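Local coordinates for protein agarase (PDB 6XJ9) that probably hydrolyses agarose, the red-algal galactan, as a family 50 glycoside hydrolase from a marine bacterium, at residues Y300-R309 with W428-D438; A634-Y645 with F660-H670. One frame throughout, in Å; residues are numbered along the deposited sequence. Where two conformers were deposited one is given.

Contact 1. Residues Y300-R309 with W428-D438; sequences YLATGIDIIR and WGFSSLGNWTD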
# COMPACT_ATOMS: atom_id res chain seq x y z
N TYR A 300 -29.41 -5.02 -2.43
CA TYR A 300 -28.64 -3.80 -2.56
C TYR A 300 -28.09 -3.41 -1.19
O TYR A 300 -28.82 -3.45 -0.20
CB TYR A 300 -29.52 -2.68 -3.14
CG TYR A 300 -28.88 -1.33 -3.34
CD1 TYR A 300 -28.17 -1.02 -4.50
CD2 TYR A 300 -29.00 -0.34 -2.38
CE1 TYR A 300 -27.58 0.22 -4.68
CE2 TYR A 300 -28.43 0.91 -2.54
CZ TYR A 300 -27.72 1.20 -3.70
OH TYR A 300 -27.18 2.45 -3.86
N LEU A 301 -26.80 -3.08 -1.15
CA LEU A 301 -26.16 -2.48 0.01
C LEU A 301 -25.61 -1.12 -0.42
O LEU A 301 -25.17 -0.98 -1.56
CB LEU A 301 -25.03 -3.40 0.47
CG LEU A 301 -25.41 -4.81 0.91
CD1 LEU A 301 -24.17 -5.65 1.12
CD2 LEU A 301 -26.25 -4.80 2.18
N ALA A 302 -25.64 -0.14 0.48
CA ALA A 302 -25.24 1.22 0.13
C ALA A 302 -23.78 1.46 0.50
O ALA A 302 -23.44 1.55 1.68
CB ALA A 302 -26.13 2.24 0.81
N THR A 303 -22.94 1.59 -0.53
CA THR A 303 -21.56 2.02 -0.36
C THR A 303 -21.35 3.28 -1.20
O THR A 303 -22.04 3.49 -2.20
CB THR A 303 -20.55 0.92 -0.71
OG1 THR A 303 -20.68 0.63 -2.10
CG2 THR A 303 -20.76 -0.34 0.11
N GLY A 304 -20.42 4.13 -0.76
CA GLY A 304 -20.23 5.40 -1.43
C GLY A 304 -19.61 6.43 -0.49
O GLY A 304 -19.16 6.08 0.60
N ILE A 305 -19.64 7.69 -0.93
CA ILE A 305 -18.82 8.76 -0.39
C ILE A 305 -19.70 9.99 -0.24
O ILE A 305 -20.52 10.30 -1.11
CB ILE A 305 -17.64 9.01 -1.36
CG1 ILE A 305 -16.65 7.84 -1.40
CG2 ILE A 305 -16.95 10.31 -1.05
CD1 ILE A 305 -15.68 7.86 -2.57
N ASP A 306 -19.47 10.74 0.85
CA ASP A 306 -20.26 11.93 1.12
C ASP A 306 -19.58 13.16 0.53
O ASP A 306 -18.39 13.13 0.22
CB ASP A 306 -20.42 12.15 2.62
CG ASP A 306 -21.04 11.00 3.40
OD1 ASP A 306 -22.08 10.46 2.94
OD2 ASP A 306 -20.48 10.66 4.47
N ILE A 307 -20.35 14.24 0.41
CA ILE A 307 -19.85 15.55 -0.01
C ILE A 307 -19.33 15.45 -1.45
O ILE A 307 -18.18 15.80 -1.74
CB ILE A 307 -18.81 16.12 0.99
CG1 ILE A 307 -19.27 15.94 2.44
CG2 ILE A 307 -18.52 17.59 0.68
CD1 ILE A 307 -20.26 16.98 2.91
N ILE A 308 -20.20 14.98 -2.35
CA ILE A 308 -19.93 15.04 -3.79
C ILE A 308 -20.39 16.41 -4.28
O ILE A 308 -21.42 16.52 -4.95
CB ILE A 308 -20.64 13.91 -4.56
CG1 ILE A 308 -20.55 12.55 -3.87
CG2 ILE A 308 -20.13 13.86 -6.01
CD1 ILE A 308 -19.16 12.00 -3.77
N ARG A 309 -19.63 17.43 -3.90
CA ARG A 309 -19.92 18.83 -4.19
C ARG A 309 -18.68 19.64 -3.80
O ARG A 309 -17.75 19.07 -3.22
CB ARG A 309 -21.17 19.31 -3.43
CG ARG A 309 -20.95 19.51 -1.93
CD ARG A 309 -22.24 19.80 -1.17
NE ARG A 309 -21.92 20.10 0.22
CZ ARG A 309 -22.79 20.39 1.18
NH1 ARG A 309 -24.09 20.41 0.92
NH2 ARG A 309 -22.36 20.67 2.41
N TRP A 428 -14.99 2.07 -9.16
CA TRP A 428 -14.55 1.73 -7.82
C TRP A 428 -15.54 0.77 -7.16
O TRP A 428 -15.26 0.25 -6.09
CB TRP A 428 -14.34 2.99 -6.97
CG TRP A 428 -13.33 3.94 -7.56
CD1 TRP A 428 -12.39 3.66 -8.51
CD2 TRP A 428 -13.15 5.32 -7.21
NE1 TRP A 428 -11.68 4.79 -8.81
CE2 TRP A 428 -12.11 5.82 -8.02
CE3 TRP A 428 -13.78 6.19 -6.30
CZ2 TRP A 428 -11.66 7.14 -7.93
CZ3 TRP A 428 -13.34 7.49 -6.22
CH2 TRP A 428 -12.30 7.96 -7.02
N GLY A 429 -16.70 0.57 -7.81
CA GLY A 429 -17.68 -0.40 -7.36
C GLY A 429 -18.70 0.17 -6.35
O GLY A 429 -19.52 -0.57 -5.81
N PHE A 430 -18.66 1.48 -6.10
CA PHE A 430 -19.57 2.03 -5.11
C PHE A 430 -21.01 1.98 -5.63
O PHE A 430 -21.30 2.34 -6.77
CB PHE A 430 -19.15 3.45 -4.71
CG PHE A 430 -17.97 3.55 -3.78
CD1 PHE A 430 -18.01 2.98 -2.51
CD2 PHE A 430 -16.82 4.23 -4.15
CE1 PHE A 430 -16.93 3.08 -1.64
CE2 PHE A 430 -15.74 4.33 -3.29
CZ PHE A 430 -15.80 3.76 -2.03
N SER A 431 -21.93 1.58 -4.74
CA SER A 431 -23.33 1.40 -5.08
C SER A 431 -24.10 2.71 -5.16
O SER A 431 -25.22 2.71 -5.68
CB SER A 431 -24.01 0.47 -4.12
OG SER A 431 -24.14 1.11 -2.86
N SER A 432 -23.53 3.80 -4.61
CA SER A 432 -24.27 5.04 -4.43
C SER A 432 -23.34 6.25 -4.39
O SER A 432 -22.14 6.10 -4.19
CB SER A 432 -25.12 4.98 -3.17
OG SER A 432 -24.30 4.99 -2.00
N LEU A 433 -23.92 7.44 -4.60
CA LEU A 433 -23.35 8.70 -4.15
C LEU A 433 -23.92 8.97 -2.77
O LEU A 433 -25.12 8.81 -2.56
CB LEU A 433 -23.79 9.83 -5.09
CG LEU A 433 -23.40 9.72 -6.57
CD1 LEU A 433 -24.11 10.81 -7.39
CD2 LEU A 433 -21.89 9.85 -6.74
N GLY A 434 -23.08 9.44 -1.84
CA GLY A 434 -23.49 9.57 -0.46
C GLY A 434 -24.24 10.88 -0.18
O GLY A 434 -24.73 11.53 -1.09
N ASN A 435 -24.33 11.20 1.11
CA ASN A 435 -25.06 12.36 1.58
C ASN A 435 -24.36 13.63 1.11
O ASN A 435 -23.13 13.65 0.96
CB ASN A 435 -25.26 12.35 3.10
CG ASN A 435 -26.39 13.26 3.52
OD1 ASN A 435 -27.30 13.51 2.73
ND2 ASN A 435 -26.33 13.80 4.73
N TRP A 436 -25.15 14.68 0.89
CA TRP A 436 -24.67 15.97 0.41
C TRP A 436 -24.01 15.81 -0.97
O TRP A 436 -22.94 16.36 -1.22
CB TRP A 436 -23.75 16.66 1.44
CG TRP A 436 -24.41 16.85 2.77
CD1 TRP A 436 -25.54 17.57 3.03
CD2 TRP A 436 -24.01 16.27 4.02
NE1 TRP A 436 -25.87 17.48 4.36
CE2 TRP A 436 -24.93 16.70 4.99
CE3 TRP A 436 -22.96 15.42 4.41
CZ2 TRP A 436 -24.85 16.31 6.33
CZ3 TRP A 436 -22.87 15.04 5.73
CH2 TRP A 436 -23.81 15.48 6.67
N THR A 437 -24.68 15.05 -1.84
CA THR A 437 -24.41 15.07 -3.28
C THR A 437 -25.03 16.34 -3.85
O THR A 437 -26.17 16.71 -3.52
CB THR A 437 -24.94 13.81 -3.97
OG1 THR A 437 -24.27 12.68 -3.40
CG2 THR A 437 -24.74 13.81 -5.47
N ASP A 438 -24.26 17.02 -4.70
CA ASP A 438 -24.74 18.23 -5.34
C ASP A 438 -25.97 17.89 -6.18
O ASP A 438 -25.94 16.93 -6.95
CB ASP A 438 -23.69 18.92 -6.21
CG ASP A 438 -24.17 20.27 -6.70
OD1 ASP A 438 -24.06 21.25 -5.93
OD2 ASP A 438 -24.71 20.33 -7.81
O HOH W 1 -20.13 7.78 -3.82
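Ser431 OG is gripped from two directions: it takes the amide hydrogen of Thr303 N at 2.7 Å in a nearly straight bond (168°) and donates to a lone pair of Leu301 O at 2.7 Å. With chi1 at 70°, the hydroxyl is tucked between its own backbone N and carbonyl carbon, where it bonds both groups, so that a side chain rather than a backbone group joins this part of residues 300-309. Tyr300 adds its phenol, whose OH comes in above the carbonyl plane of Ser431 O at 2.7 Å, while Thr303 OG1 accepts from Ser431 N and is also bonded to Asn755. Ser432 OG donates to Thr303 O. Further along, a water bridges Ile305 N and Ser432 O where the backbones do not pair directly; a beta carbon on Gly304 would collide with that same carbonyl oxygen. Phe430 lies against the bare Gly304 backbone, and Ile305 CD1 packs 3.6 Å from its CE2, the two side chains crossing at about a right angle. Cutting Phe430 back to an alanine is likely to open a gap against Gly304 and Ile305 CD1 and to deprive Phe736 of its edge-to-face partner. Beyond the water, Asp306 OD1 receives Asn435 N on its anti side at 3.0 Å, and Ile307 N meets Asn435 O. Arg309, anchored at NH2 by Asn312, lays one guanidinium face over Trp436 CB. Two chains running the same way, stitched by serines and a water as much as by backbone bonds, fit the first two strand positions of the (beta/alpha)8 barrel expected of this family.

Contact 2. Residues A634-Y645 with F660-H670; sequences AKYVDVISFNAY and FDKPAIIGEFH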
# COMPACT_ATOMS: atom_id res chain seq x y z
N ALA A 634 -37.26 4.64 15.54
CA ALA A 634 -37.48 3.31 14.98
C ALA A 634 -38.93 3.10 14.56
O ALA A 634 -39.21 2.28 13.70
CB ALA A 634 -37.03 2.26 15.97
N LYS A 635 -39.84 3.88 15.16
CA LYS A 635 -41.27 3.80 14.90
C LYS A 635 -41.64 4.53 13.61
O LYS A 635 -42.79 4.48 13.19
CB LYS A 635 -42.03 4.45 16.05
CG LYS A 635 -41.87 3.79 17.41
CD LYS A 635 -42.77 4.39 18.49
CE LYS A 635 -42.29 5.75 18.97
NZ LYS A 635 -41.49 5.64 20.21
N TYR A 636 -40.69 5.26 13.00
CA TYR A 636 -41.05 6.12 11.88
C TYR A 636 -40.16 5.92 10.66
O TYR A 636 -40.67 5.94 9.54
CB TYR A 636 -41.10 7.59 12.30
CG TYR A 636 -42.13 7.91 13.36
CD1 TYR A 636 -43.47 8.07 13.03
CD2 TYR A 636 -41.77 8.02 14.69
CE1 TYR A 636 -44.42 8.34 13.99
CE2 TYR A 636 -42.72 8.31 15.67
CZ TYR A 636 -44.04 8.48 15.32
OH TYR A 636 -44.97 8.76 16.28
N VAL A 637 -38.85 5.75 10.87
CA VAL A 637 -37.88 5.71 9.78
C VAL A 637 -37.87 4.35 9.11
O VAL A 637 -38.18 3.34 9.72
CB VAL A 637 -36.47 6.10 10.27
CG1 VAL A 637 -36.50 7.41 11.05
CG2 VAL A 637 -35.84 5.00 11.12
N ASP A 638 -37.45 4.33 7.84
CA ASP A 638 -37.25 3.10 7.09
C ASP A 638 -35.90 2.50 7.47
O ASP A 638 -35.75 1.28 7.55
CB ASP A 638 -37.35 3.36 5.58
CG ASP A 638 -38.74 3.78 5.16
OD1 ASP A 638 -39.62 2.90 5.14
OD2 ASP A 638 -38.94 4.98 4.90
N VAL A 639 -34.93 3.38 7.69
CA VAL A 639 -33.57 2.98 8.05
C VAL A 639 -33.10 3.96 9.12
O VAL A 639 -33.30 5.16 8.97
CB VAL A 639 -32.62 3.01 6.83
CG1 VAL A 639 -31.21 2.51 7.18
CG2 VAL A 639 -33.16 2.22 5.64
N ILE A 640 -32.49 3.43 10.19
CA ILE A 640 -31.93 4.28 11.24
C ILE A 640 -30.48 4.61 10.86
O ILE A 640 -29.66 3.70 10.69
CB ILE A 640 -31.98 3.65 12.65
CG1 ILE A 640 -33.29 2.91 12.94
CG2 ILE A 640 -31.74 4.73 13.69
CD1 ILE A 640 -33.25 2.13 14.25
N SER A 641 -30.18 5.91 10.75
CA SER A 641 -28.86 6.37 10.35
C SER A 641 -28.06 6.86 11.56
O SER A 641 -28.62 7.48 12.47
CB SER A 641 -28.97 7.43 9.28
OG SER A 641 -29.84 8.47 9.71
N PHE A 642 -26.76 6.54 11.56
CA PHE A 642 -25.80 6.93 12.59
C PHE A 642 -24.49 7.33 11.91
O PHE A 642 -24.14 6.77 10.89
CB PHE A 642 -25.45 5.74 13.49
CG PHE A 642 -26.62 5.10 14.20
CD1 PHE A 642 -27.35 4.10 13.58
CD2 PHE A 642 -26.99 5.50 15.48
CE1 PHE A 642 -28.41 3.49 14.24
CE2 PHE A 642 -28.04 4.89 16.14
CZ PHE A 642 -28.76 3.90 15.51
N ASN A 643 -23.75 8.28 12.52
CA ASN A 643 -22.37 8.52 12.11
C ASN A 643 -21.45 7.86 13.15
O ASN A 643 -21.74 7.92 14.34
CB ASN A 643 -22.07 10.01 11.93
CG ASN A 643 -22.93 10.68 10.88
OD1 ASN A 643 -23.40 10.03 9.95
ND2 ASN A 643 -23.15 11.98 11.03
N ALA A 644 -20.38 7.20 12.71
CA ALA A 644 -19.52 6.51 13.67
C ALA A 644 -18.07 6.54 13.21
O ALA A 644 -17.63 5.66 12.47
CB ALA A 644 -20.01 5.10 13.93
N TYR A 645 -17.33 7.56 13.66
CA TYR A 645 -15.91 7.67 13.40
C TYR A 645 -15.16 6.84 14.44
O TYR A 645 -14.64 7.40 15.40
CB TYR A 645 -15.45 9.13 13.46
CG TYR A 645 -15.98 9.99 12.34
CD1 TYR A 645 -17.16 10.71 12.49
CD2 TYR A 645 -15.30 10.10 11.13
CE1 TYR A 645 -17.65 11.49 11.45
CE2 TYR A 645 -15.78 10.89 10.09
CZ TYR A 645 -16.96 11.59 10.26
OH TYR A 645 -17.42 12.39 9.24
N PHE A 660 -35.03 -3.19 18.02
CA PHE A 660 -35.97 -2.58 17.08
C PHE A 660 -36.16 -3.40 15.81
O PHE A 660 -37.14 -3.19 15.10
CB PHE A 660 -35.48 -1.19 16.65
CG PHE A 660 -35.02 -0.37 17.81
CD1 PHE A 660 -35.91 -0.01 18.81
CD2 PHE A 660 -33.68 -0.04 17.95
CE1 PHE A 660 -35.48 0.72 19.92
CE2 PHE A 660 -33.26 0.69 19.05
CZ PHE A 660 -34.16 1.07 20.03
N ASP A 661 -35.20 -4.28 15.51
CA ASP A 661 -35.18 -5.03 14.26
C ASP A 661 -35.46 -4.10 13.08
O ASP A 661 -36.28 -4.39 12.21
CB ASP A 661 -36.12 -6.24 14.33
CG ASP A 661 -35.86 -7.29 13.26
OD1 ASP A 661 -34.70 -7.41 12.77
OD2 ASP A 661 -36.83 -7.98 12.91
N LYS A 662 -34.75 -2.97 13.04
CA LYS A 662 -34.77 -2.09 11.89
C LYS A 662 -33.42 -2.18 11.19
O LYS A 662 -32.42 -2.43 11.86
CB LYS A 662 -35.00 -0.64 12.36
CG LYS A 662 -36.45 -0.30 12.68
CD LYS A 662 -37.20 0.09 11.43
CE LYS A 662 -38.70 0.02 11.59
NZ LYS A 662 -39.35 0.88 10.58
N PRO A 663 -33.31 -1.93 9.86
CA PRO A 663 -31.99 -1.79 9.22
C PRO A 663 -31.40 -0.43 9.61
O PRO A 663 -32.13 0.50 9.95
CB PRO A 663 -32.30 -1.85 7.71
CG PRO A 663 -33.75 -1.37 7.60
CD PRO A 663 -34.42 -1.73 8.91
N ALA A 664 -30.07 -0.35 9.57
CA ALA A 664 -29.32 0.84 9.97
C ALA A 664 -28.33 1.21 8.87
O ALA A 664 -27.92 0.37 8.08
CB ALA A 664 -28.61 0.59 11.29
N ILE A 665 -27.94 2.49 8.83
CA ILE A 665 -26.92 2.88 7.87
C ILE A 665 -25.90 3.78 8.58
O ILE A 665 -26.27 4.52 9.48
CB ILE A 665 -27.56 3.53 6.61
CG1 ILE A 665 -26.51 3.77 5.51
CG2 ILE A 665 -28.31 4.82 6.97
CD1 ILE A 665 -27.08 4.25 4.19
N ILE A 666 -24.62 3.64 8.20
CA ILE A 666 -23.59 4.55 8.68
C ILE A 666 -23.51 5.74 7.71
O ILE A 666 -23.27 5.56 6.51
CB ILE A 666 -22.22 3.86 8.87
CG1 ILE A 666 -22.22 2.86 10.03
CG2 ILE A 666 -21.12 4.88 9.06
CD1 ILE A 666 -22.32 3.51 11.40
N GLY A 667 -23.72 6.94 8.25
CA GLY A 667 -23.74 8.17 7.47
C GLY A 667 -22.34 8.67 7.11
O GLY A 667 -22.16 9.25 6.03
N GLU A 668 -21.39 8.48 8.03
CA GLU A 668 -20.03 8.99 7.90
C GLU A 668 -19.09 8.12 8.73
O GLU A 668 -19.46 7.63 9.79
CB GLU A 668 -19.88 10.42 8.43
CG GLU A 668 -20.91 11.41 7.93
CD GLU A 668 -20.95 12.76 8.63
OE1 GLU A 668 -20.00 13.11 9.35
OE2 GLU A 668 -21.95 13.47 8.45
N PHE A 669 -17.88 7.94 8.19
CA PHE A 669 -16.72 7.36 8.85
C PHE A 669 -15.51 7.72 8.00
O PHE A 669 -15.66 8.03 6.82
CB PHE A 669 -16.86 5.84 8.99
CG PHE A 669 -16.55 5.04 7.74
CD1 PHE A 669 -17.49 4.91 6.73
CD2 PHE A 669 -15.31 4.44 7.57
CE1 PHE A 669 -17.22 4.17 5.59
CE2 PHE A 669 -15.03 3.73 6.41
CZ PHE A 669 -15.99 3.58 5.42
N HIS A 670 -14.32 7.72 8.61
CA HIS A 670 -13.11 8.00 7.84
C HIS A 670 -11.89 7.54 8.61
O HIS A 670 -11.92 7.35 9.82
CB HIS A 670 -12.98 9.50 7.47
CG HIS A 670 -12.06 10.25 8.36
ND1 HIS A 670 -10.72 10.49 8.02
CD2 HIS A 670 -12.26 10.84 9.56
CE1 HIS A 670 -10.14 11.18 8.98
NE2 HIS A 670 -11.08 11.42 9.94
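A right-handed beta-alpha-beta crossover, with helix 651-654 between its strands, sets Ile640, Ser641 and Phe642 beside Ala664, Ile665 and Ile666 as neighbouring parallel strands of the barrel. The strand axes diverge by only 27° and come within 4.5 Å. The ladder runs from Ile640 N to Pro663 O, through Ile665 N to Ile640 O and Phe642 N to Ile665 O, and on to Gly667 N with Phe642 O at 2.7 Å. On one face of the sheet Ile665 CG2 rests 3.5 Å from Ser641 CB and also meets Val639 CG1; on the other, Ala664 CB sits at the edge of the Phe642 ring and Ile666 CD1 reaches Ala644 CB. At the entry to the strands Lys662 bends at chi2 (-84°), which swings its chain past Ala634 O and brings NZ to Val637 O at 2.9 Å. The polar end is denser. Tyr645 OH donates to Glu668 OE1 at 2.7 Å, reaching the oxygen on its anti side, with the ring turned steeply against the carboxylate. Phe669 CA makes an off-centre CH-pi contact with the same tyrosine ring, and His670 CD2 lies 3.5 Å from Tyr645 CD2, rim to rim. The Asn643 amide is stacked on the Glu668 carboxylate, their planes 29° apart, and its ND2 is bonded to Glu509 and Asn508. A beta carbon on Gly667 would strike Asn643 OD1. With Tyr645 on OE1 and a salt bridge from Arg619 on OE2, the Glu668 carboxylate is held at both oxygens, and the amide stacked on it should further restrict its rotation.

Overall arrangement
Contacts 1 and 2 have centres about 15 Å apart and belong to the same sheet, where strand 709-714 separates strand 299-305 from strand 664-666. Despite that intervening strand they touch directly. Ala302 CB packs 4.0 Å from Ile665 CD1, and at the C-terminal ends of the strands Trp436 CH2 approaches Glu668 OE2 to 3.3 Å, while Asp306 OD2 comes within 3.6 Å of Glu668 CG. Arg619 touches both the tryptophan and the glutamate. In related barrel glycosidases, this end carries the active site, with a paired carboxylate after the fourth and seventh strands; the placement of Glu509 and Glu668 is consistent with that pattern.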